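Local coordinates for protein angel homolog 2 (Homo sapiens, PDB 6RW0), which removes 2',3'-cyclic phosphates as a phosphatase of the CCR4 deadenylase family and probably binds the 3' untranslated regions of mRNA, at residues Phe50-Met55 against Ala423-Glu428; His95-Val100 against Cys142-Lys147. One frame throughout, in Å; residues are numbered along the deposited sequence.

Contact 1 (Phe50-Met55 against Ala423-Glu428); sequences FDFSVM and AKFRLE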
ATOM      1  N   PHE A  50      19.668   3.145  13.618  1.00 27.01           N
ATOM      2  CA  PHE A  50      18.798   1.955  13.663  1.00 25.94           C
ATOM      3  C   PHE A  50      18.445   1.661  12.205  1.00 24.34           C
ATOM      4  O   PHE A  50      17.844   2.506  11.613  1.00 24.32           O
ATOM      5  CB  PHE A  50      17.557   2.188  14.520  1.00 24.83           C
ATOM      6  CG  PHE A  50      16.580   1.046  14.514  1.00 24.85           C
ATOM      7  CD1 PHE A  50      16.834  -0.119  15.206  1.00 25.30           C
ATOM      8  CD2 PHE A  50      15.400   1.130  13.801  1.00 23.08           C
ATOM      9  CE1 PHE A  50      15.925  -1.160  15.210  1.00 24.79           C
ATOM     10  CE2 PHE A  50      14.502   0.084  13.796  1.00 23.70           C
ATOM     11  CZ  PHE A  50      14.761  -1.060  14.496  1.00 23.21           C
ATOM     12  N   ASP A  51      18.801   0.503  11.672  1.00 22.72           N
ATOM     13  CA  ASP A  51      18.537   0.150  10.262  1.00 22.50           C
ATOM     14  C   ASP A  51      17.430  -0.896  10.255  1.00 22.67           C
ATOM     15  O   ASP A  51      17.433  -1.731  11.118  1.00 25.03           O
ATOM     16  CB  ASP A  51      19.784  -0.397   9.571  1.00 24.94           C
ATOM     17  CG  ASP A  51      20.860   0.637   9.305  1.00 28.27           C
ATOM     18  OD1 ASP A  51      20.608   1.801   9.490  1.00 27.77           O
ATOM     19  OD2 ASP A  51      21.940   0.231   8.903  1.00 29.32           O
ATOM     20  N   PHE A  52      16.484  -0.802   9.332  1.00 19.49           N
ATOM     21  CA  PHE A  52      15.394  -1.788   9.237  1.00 18.83           C
ATOM     22  C   PHE A  52      14.899  -1.808   7.804  1.00 18.19           C
ATOM     23  O   PHE A  52      14.959  -0.821   7.129  1.00 20.03           O
ATOM     24  CB  PHE A  52      14.265  -1.476  10.222  1.00 20.71           C
ATOM     25  CG  PHE A  52      13.522  -0.203   9.940  1.00 19.54           C
ATOM     26  CD1 PHE A  52      14.055   1.026  10.263  1.00 19.89           C
ATOM     27  CD2 PHE A  52      12.290  -0.241   9.323  1.00 18.60           C
ATOM     28  CE1 PHE A  52      13.365   2.189   9.994  1.00 20.41           C
ATOM     29  CE2 PHE A  52      11.603   0.925   9.056  1.00 20.64           C
ATOM     30  CZ  PHE A  52      12.139   2.136   9.392  1.00 21.38           C
ATOM     31  N   SER A  53      14.407  -2.961   7.413  1.00 18.77           N
ATOM     32  CA  SER A  53      13.856  -3.174   6.087  1.00 16.42           C
ATOM     33  C   SER A  53      12.349  -3.388   6.141  1.00 16.17           C
ATOM     34  O   SER A  53      11.801  -3.862   7.145  1.00 17.16           O
ATOM     35  CB  SER A  53      14.521  -4.375   5.409  1.00 18.06           C
ATOM     36  OG  SER A  53      14.371  -5.544   6.201  1.00 19.19           O
ATOM     37  N   VAL A  54      11.691  -3.018   5.042  1.00 17.58           N
ATOM     38  CA  VAL A  54      10.241  -3.066   4.900  1.00 16.30           C
ATOM     39  C   VAL A  54       9.899  -3.679   3.553  1.00 17.04           C
ATOM     40  O   VAL A  54      10.406  -3.230   2.516  1.00 17.94           O
ATOM     41  CB  VAL A  54       9.601  -1.665   4.983  1.00 17.29           C
ATOM     42  CG1 VAL A  54       8.071  -1.763   4.812  1.00 18.28           C
ATOM     43  CG2 VAL A  54       9.947  -0.967   6.267  1.00 18.15           C
ATOM     44  N   MET A  55       9.010  -4.648   3.584  1.00 16.48           N
ATOM     45  CA  MET A  55       8.488  -5.299   2.374  1.00 15.67           C
ATOM     46  C   MET A  55       6.993  -4.985   2.257  1.00 18.47           C
ATOM     47  O   MET A  55       6.318  -5.133   3.258  1.00 19.95           O
ATOM     48  CB  MET A  55       8.662  -6.810   2.452  1.00 18.68           C
ATOM     49  CG  MET A  55       7.998  -7.512   1.300  1.00 20.36           C
ATOM     50  SD  MET A  55       8.153  -9.298   1.409  1.00 26.20           S
ATOM     51  CE  MET A  55       9.771  -9.501   0.690  1.00 35.36           C
ATOM     52  N   ALA A 423      12.517  -2.173   0.751  1.00 16.03           N
ATOM     53  CA  ALA A 423      13.397  -1.051   1.012  1.00 15.88           C
ATOM     54  C   ALA A 423      14.161  -1.295   2.300  1.00 16.87           C
ATOM     55  O   ALA A 423      13.649  -1.924   3.232  1.00 17.44           O
ATOM     56  CB  ALA A 423      12.593   0.237   1.181  1.00 18.44           C
ATOM     57  N   LYS A 424      15.368  -0.741   2.368  1.00 17.13           N
ATOM     58  CA  LYS A 424      16.121  -0.681   3.614  1.00 19.69           C
ATOM     59  C   LYS A 424      16.279   0.777   4.022  1.00 17.47           C
ATOM     60  O   LYS A 424      16.734   1.602   3.220  1.00 19.73           O
ATOM     61  CB  LYS A 424      17.496  -1.330   3.511  1.00 26.58           C
ATOM     62  CG  LYS A 424      18.185  -1.377   4.875  1.00 35.18           C
ATOM     63  CD  LYS A 424      19.293  -2.418   4.951  1.00 41.82           C
ATOM     64  CE  LYS A 424      20.488  -1.868   5.712  1.00 47.92           C
ATOM     65  NZ  LYS A 424      21.403  -2.933   6.188  1.00 52.52           N
ATOM     66  N   PHE A 425      15.921   1.061   5.262  1.00 19.92           N
ATOM     67  CA  PHE A 425      15.938   2.428   5.813  1.00 20.47           C
ATOM     68  C   PHE A 425      16.933   2.551   6.965  1.00 21.93           C
ATOM     69  O   PHE A 425      17.250   1.571   7.590  1.00 22.05           O
ATOM     70  CB  PHE A 425      14.563   2.807   6.365  1.00 19.19           C
ATOM     71  CG  PHE A 425      13.479   2.928   5.330  1.00 17.27           C
ATOM     72  CD1 PHE A 425      13.456   3.970   4.428  1.00 18.70           C
ATOM     73  CD2 PHE A 425      12.469   1.993   5.274  1.00 16.92           C
ATOM     74  CE1 PHE A 425      12.458   4.062   3.479  1.00 17.85           C
ATOM     75  CE2 PHE A 425      11.479   2.088   4.321  1.00 16.97           C
ATOM     76  CZ  PHE A 425      11.470   3.122   3.433  1.00 16.49           C
ATOM     77  N   ARG A 426      17.379   3.772   7.202  1.00 20.92           N
ATOM     78  CA  ARG A 426      18.244   4.103   8.342  1.00 21.27           C
ATOM     79  C   ARG A 426      17.569   5.204   9.163  1.00 23.39           C
ATOM     80  O   ARG A 426      17.202   6.201   8.593  1.00 24.17           O
ATOM     81  CB  ARG A 426      19.607   4.622   7.883  1.00 23.13           C
ATOM     82  CG  ARG A 426      20.444   5.170   9.027  1.00 25.62           C
ATOM     83  CD  ARG A 426      21.929   5.119   8.736  1.00 27.85           C
ATOM     84  NE  ARG A 426      22.385   3.766   8.558  1.00 28.10           N
ATOM     85  CZ  ARG A 426      23.458   3.432   7.863  1.00 32.31           C
ATOM     86  NH1 ARG A 426      24.218   4.370   7.345  1.00 33.76           N
ATOM     87  NH2 ARG A 426      23.776   2.170   7.696  1.00 33.82           N
ATOM     88  N   LEU A 427      17.419   5.012  10.461  1.00 22.18           N
ATOM     89  CA  LEU A 427      16.988   6.092  11.355  1.00 24.48           C
ATOM     90  C   LEU A 427      18.265   6.560  12.059  1.00 27.54           C
ATOM     91  O   LEU A 427      18.840   5.771  12.769  1.00 26.66           O
ATOM     92  CB  LEU A 427      15.974   5.550  12.351  1.00 24.66           C
ATOM     93  CG  LEU A 427      15.595   6.519  13.460  1.00 26.95           C
ATOM     94  CD1 LEU A 427      14.997   7.781  12.889  1.00 30.52           C
ATOM     95  CD2 LEU A 427      14.655   5.857  14.440  1.00 32.85           C
ATOM     96  N   GLU A 428      18.700   7.773  11.789  1.00 30.44           N
ATOM     97  CA  GLU A 428      19.866   8.337  12.456  1.00 33.66           C
ATOM     98  C   GLU A 428      19.495   8.742  13.877  1.00 35.69           C
ATOM     99  O   GLU A 428      18.444   9.347  14.107  1.00 37.18           O
ATOM    100  CB  GLU A 428      20.356   9.575  11.708  1.00 39.35           C
ATOM    101  CG  GLU A 428      20.733   9.328  10.268  1.00 44.77           C
ATOM    102  CD  GLU A 428      22.118   8.741  10.112  1.00 50.46           C
ATOM    103  OE1 GLU A 428      22.744   8.384  11.136  1.00 52.94           O
ATOM    104  OE2 GLU A 428      22.580   8.646   8.957  1.00 50.90           O
TER
HETATM  105  O   HOH W   1      22.464  -2.262   8.431  1.00 62.42           O

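Contact 2 (His95-Val100 against Cys142-Lys147); sequences HFDADV and CFKHSK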
ATOM      1  N   HIS A  95      13.201 -15.533   2.009  1.00 20.80           N
ATOM      2  CA  HIS A  95      14.434 -15.164   1.335  1.00 21.88           C
ATOM      3  C   HIS A  95      14.852 -13.741   1.669  1.00 21.67           C
ATOM      4  O   HIS A  95      16.029 -13.479   1.947  1.00 23.85           O
ATOM      5  CB  HIS A  95      14.229 -15.298  -0.164  1.00 23.77           C
ATOM      6  CG  HIS A  95      15.452 -14.997  -0.954  1.00 28.10           C
ATOM      7  ND1 HIS A  95      15.592 -13.851  -1.704  1.00 30.12           N
ATOM      8  CD2 HIS A  95      16.608 -15.687  -1.091  1.00 32.76           C
ATOM      9  CE1 HIS A  95      16.773 -13.864  -2.298  1.00 31.85           C
ATOM     10  NE2 HIS A  95      17.411 -14.961  -1.932  1.00 36.26           N
ATOM     11  N   PHE A  96      13.909 -12.801   1.619  1.00 19.40           N
ATOM     12  CA  PHE A  96      14.249 -11.405   1.855  1.00 20.91           C
ATOM     13  C   PHE A  96      14.384 -11.080   3.328  1.00 19.43           C
ATOM     14  O   PHE A  96      15.079 -10.116   3.664  1.00 22.50           O
ATOM     15  CB  PHE A  96      13.254 -10.495   1.142  1.00 22.25           C
ATOM     16  CG  PHE A  96      13.398 -10.549  -0.354  1.00 24.70           C
ATOM     17  CD1 PHE A  96      14.556 -10.104  -0.964  1.00 28.12           C
ATOM     18  CD2 PHE A  96      12.399 -11.083  -1.137  1.00 29.39           C
ATOM     19  CE1 PHE A  96      14.706 -10.181  -2.340  1.00 30.98           C
ATOM     20  CE2 PHE A  96      12.544 -11.151  -2.506  1.00 32.21           C
ATOM     21  CZ  PHE A  96      13.697 -10.701  -3.104  1.00 31.45           C
ATOM     22  N   ASP A  97      13.757 -11.860   4.205  1.00 19.13           N
ATOM     23  CA  ASP A  97      13.945 -11.714   5.651  1.00 19.47           C
ATOM     24  C   ASP A  97      13.774 -10.261   6.097  1.00 19.03           C
ATOM     25  O   ASP A  97      14.559  -9.728   6.885  1.00 20.33           O
ATOM     26  CB  ASP A  97      15.307 -12.283   6.070  1.00 22.48           C
ATOM     27  CG  ASP A  97      15.445 -12.429   7.577  1.00 25.51           C
ATOM     28  OD1 ASP A  97      14.445 -12.835   8.199  1.00 27.62           O
ATOM     29  OD2 ASP A  97      16.551 -12.183   8.124  1.00 29.22           O
ATOM     30  N   ALA A  98      12.708  -9.625   5.617  1.00 17.33           N
ATOM     31  CA  ALA A  98      12.483  -8.222   5.942  1.00 16.93           C
ATOM     32  C   ALA A  98      12.064  -8.051   7.401  1.00 16.38           C
ATOM     33  O   ALA A  98      11.386  -8.899   7.982  1.00 18.11           O
ATOM     34  CB  ALA A  98      11.395  -7.632   5.053  1.00 18.44           C
ATOM     35  N   ASP A  99      12.429  -6.905   7.981  1.00 16.19           N
ATOM     36  CA  ASP A  99      12.083  -6.652   9.377  1.00 15.97           C
ATOM     37  C   ASP A  99      10.602  -6.348   9.568  1.00 16.35           C
ATOM     38  O   ASP A  99      10.043  -6.641  10.636  1.00 17.08           O
ATOM     39  CB  ASP A  99      12.903  -5.483   9.909  1.00 17.64           C
ATOM     40  CG  ASP A  99      14.374  -5.775   9.925  1.00 19.23           C
ATOM     41  OD1 ASP A  99      14.757  -6.883  10.355  1.00 21.81           O
ATOM     42  OD2 ASP A  99      15.157  -4.907   9.502  1.00 21.45           O
ATOM     43  N   VAL A 100       9.966  -5.733   8.573  1.00 16.60           N
ATOM     44  CA  VAL A 100       8.559  -5.351   8.618  1.00 15.35           C
ATOM     45  C   VAL A 100       7.923  -5.835   7.328  1.00 15.23           C
ATOM     46  O   VAL A 100       8.487  -5.623   6.245  1.00 16.56           O
ATOM     47  CB  VAL A 100       8.387  -3.823   8.726  1.00 16.60           C
ATOM     48  CG1 VAL A 100       6.911  -3.441   8.733  1.00 17.67           C
ATOM     49  CG2 VAL A 100       9.062  -3.283   9.970  1.00 18.45           C
ATOM     50  N   CYS A 142       3.271  -7.100   9.904  1.00 13.61           N
ATOM     51  CA  CYS A 142       4.028  -8.054  10.693  1.00 14.75           C
ATOM     52  C   CYS A 142       5.413  -7.475  10.918  1.00 15.45           C
ATOM     53  O   CYS A 142       5.936  -6.745  10.075  1.00 17.94           O
ATOM     54  CB  CYS A 142       4.148  -9.380   9.938  1.00 16.75           C
ATOM     55  SG  CYS A 142       2.590  -9.994   9.223  1.00 19.22           S
ATOM     56  N   PHE A 143       6.025  -7.767  12.046  1.00 14.94           N
ATOM     57  CA  PHE A 143       7.361  -7.202  12.332  1.00 15.20           C
ATOM     58  C   PHE A 143       8.162  -8.201  13.167  1.00 17.52           C
ATOM     59  O   PHE A 143       7.584  -8.969  13.876  1.00 16.16           O
ATOM     60  CB  PHE A 143       7.223  -5.840  13.015  1.00 15.97           C
ATOM     61  CG  PHE A 143       6.585  -5.930  14.368  1.00 16.98           C
ATOM     62  CD1 PHE A 143       5.235  -5.730  14.541  1.00 16.44           C
ATOM     63  CD2 PHE A 143       7.346  -6.300  15.450  1.00 18.53           C
ATOM     64  CE1 PHE A 143       4.676  -5.848  15.794  1.00 19.16           C
ATOM     65  CE2 PHE A 143       6.787  -6.420  16.699  1.00 19.05           C
ATOM     66  CZ  PHE A 143       5.459  -6.184  16.863  1.00 18.50           C
ATOM     67  N   LYS A 144       9.471  -8.215  12.982  1.00 16.31           N
ATOM     68  CA  LYS A 144      10.326  -9.150  13.743  1.00 16.50           C
ATOM     69  C   LYS A 144      10.275  -8.721  15.204  1.00 18.21           C
ATOM     70  O   LYS A 144      10.604  -7.599  15.473  1.00 18.06           O
ATOM     71  CB  LYS A 144      11.759  -9.107  13.213  1.00 17.21           C
ATOM     72  CG  LYS A 144      11.935  -9.731  11.842  1.00 19.07           C
ATOM     73  CD  LYS A 144      11.606 -11.186  11.805  1.00 18.40           C
ATOM     74  CE  LYS A 144      12.178 -11.888  10.595  1.00 21.13           C
ATOM     75  NZ  LYS A 144      13.648 -11.965  10.680  1.00 24.29           N
ATOM     76  N   HIS A 145       9.985  -9.622  16.135  1.00 18.01           N
ATOM     77  CA  HIS A 145       9.937  -9.226  17.567  1.00 22.70           C
ATOM     78  C   HIS A 145      11.345  -8.943  18.105  1.00 23.73           C
ATOM     79  O   HIS A 145      11.423  -8.252  19.068  1.00 23.97           O
ATOM     80  CB  HIS A 145       9.036 -10.133  18.401  1.00 34.27           C
ATOM     81  CG  HIS A 145       9.168 -11.567  18.122  1.00 39.39           C
ATOM     82  ND1 HIS A 145      10.308 -12.249  18.421  1.00 46.84           N
ATOM     83  CD2 HIS A 145       8.293 -12.454  17.625  1.00 42.24           C
ATOM     84  CE1 HIS A 145      10.147 -13.507  18.089  1.00 49.07           C
ATOM     85  NE2 HIS A 145       8.924 -13.650  17.592  1.00 47.46           N
ATOM     86  N   SER A 146      12.402  -9.444  17.476  1.00 22.72           N
ATOM     87  CA  SER A 146      13.805  -9.118  17.803  1.00 24.81           C
ATOM     88  C   SER A 146      14.114  -7.648  17.489  1.00 23.24           C
ATOM     89  O   SER A 146      15.049  -7.149  18.056  1.00 25.66           O
ATOM     90  CB  SER A 146      14.751 -10.039  17.088  1.00 27.60           C
ATOM     91  OG  SER A 146      14.826  -9.754  15.709  1.00 29.47           O
ATOM     92  N   LYS A 147      13.422  -7.014  16.543  1.00 19.86           N
ATOM     93  CA  LYS A 147      13.718  -5.630  16.112  1.00 20.41           C
ATOM     94  C   LYS A 147      12.796  -4.580  16.735  1.00 20.09           C
ATOM     95  O   LYS A 147      13.224  -3.467  16.827  1.00 20.12           O
ATOM     96  CB  LYS A 147      13.596  -5.527  14.592  1.00 23.53           C
ATOM     97  CG  LYS A 147      14.688  -6.223  13.804  1.00 29.00           C
ATOM     98  CD  LYS A 147      16.027  -5.535  13.870  1.00 29.93           C
ATOM     99  CE  LYS A 147      16.127  -4.262  13.065  1.00 29.23           C
ATOM    100  NZ  LYS A 147      17.523  -3.767  13.005  1.00 29.13           N
TER
HETATM  101  O   HOH W   2      14.768  -9.509   9.651  1.00 24.70           O

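Contact 1 (Phe50-Met55 against Ala423-Glu428)
Asp51 and Arg426 run alongside each other on one face of an antiparallel strand pair, and the arginine clasps the carboxylate through NE and one terminal nitrogen. Arg426 NE gives its hydrogen to Asp51 OD1 at 2.8 Å, and Arg426 NH2 reaches Asp51 OD2 at 2.9 Å; both bonds use syn lone pairs, and with carboxylate and guanidinium planes 16° apart both run nearly straight. The bend at chi3 of Arg426 (-62°) turns the guanidinium edge back to the acid. Asp51 OD2 also takes a hydrogen from a water 2.6 Å away, which in turn accepts one from Lys424 NZ: charged residues suit this partly exposed face. The strands, 49-58 and 421-428, are neighbours within one of the two large sheets of the DNase I-like fold. Phe50 with Leu427, Phe52 with Phe425, and Val54 with Ala423 bond reciprocally through their backbones. Outward-turned groups find other partners: Asp51 O accepts from Lys147 NZ, Ser53 N donates to Asp99 OD2, and Lys424 bonds to the backbone of strand 390-395. The side chains of the reciprocal pairs form the buried, apolar face, where Phe425 CB sits over the Phe52 ring, 4.2 Å from its centroid, while Val54 CG2 approaches the Phe425 ring edge.

Contact 2 (His95-Val100 against Cys142-Lys147)
Lys144 meets the turn after helix 82-96 twice, with its backbone at the packed end and with its ammonium at the wet end. At the packed end Lys144 N donates to Asp99 O over 2.9 Å, in the carbonyl plane, and Phe143 CA adds a CA-H...O contact to the same oxygen. Val100 and Phe143 form a non-hydrogen-bonded antiparallel pair; Phe143 CB is the part near Val100 CG2, at 4.4 Å, and the ring turns off towards Phe148 and Leu150 of strand 148-157, apolar groups suiting this buried face. Beside them the bent chain of Lys147 lays CG 3.5 Å from Asp99 OD1, although Lys147 NZ bonds to Asp51 O and Asp99 OD2 accepts a hydrogen bond from Ser53 N. Towards solvent, Lys144 bends at chi2 (-62°) and chi4 (69°) to bring NZ within 2.7 Å of Asp97 OD1, on the syn side but 32° out of the carboxylate plane. One water joins Lys144 NZ, Asp97 O and Asp99 OD1. A methionine in place of Lys144 would probably leave the Asp97 carboxylate without its cationic mate and the water without one donor. The turn leads from helix 82-96 into strand 100-107, between strands 49-58 and 137-144, while Tyr124 of strand 124-130 makes a cation-pi contact with Lys144.

Contacts 1 and 2 belong to the same sheet, their centres about 11 Å apart, and strand 49-58 bridges them: it pairs with 421-428 on one side and with 100-107 on the other. Contact 1 is the more buried, a continuous ladder of backbone bonds with aromatic packing on one face and a salt bridge on the other. Contact 2 is partly buried and lies where strands begin or end, so a single backbone bond crosses it and charged side chains with water do more of the work. The two are also stitched directly through the backbone, where Met55 N lies 2.9 Å from Val100 O in a probable hydrogen bond.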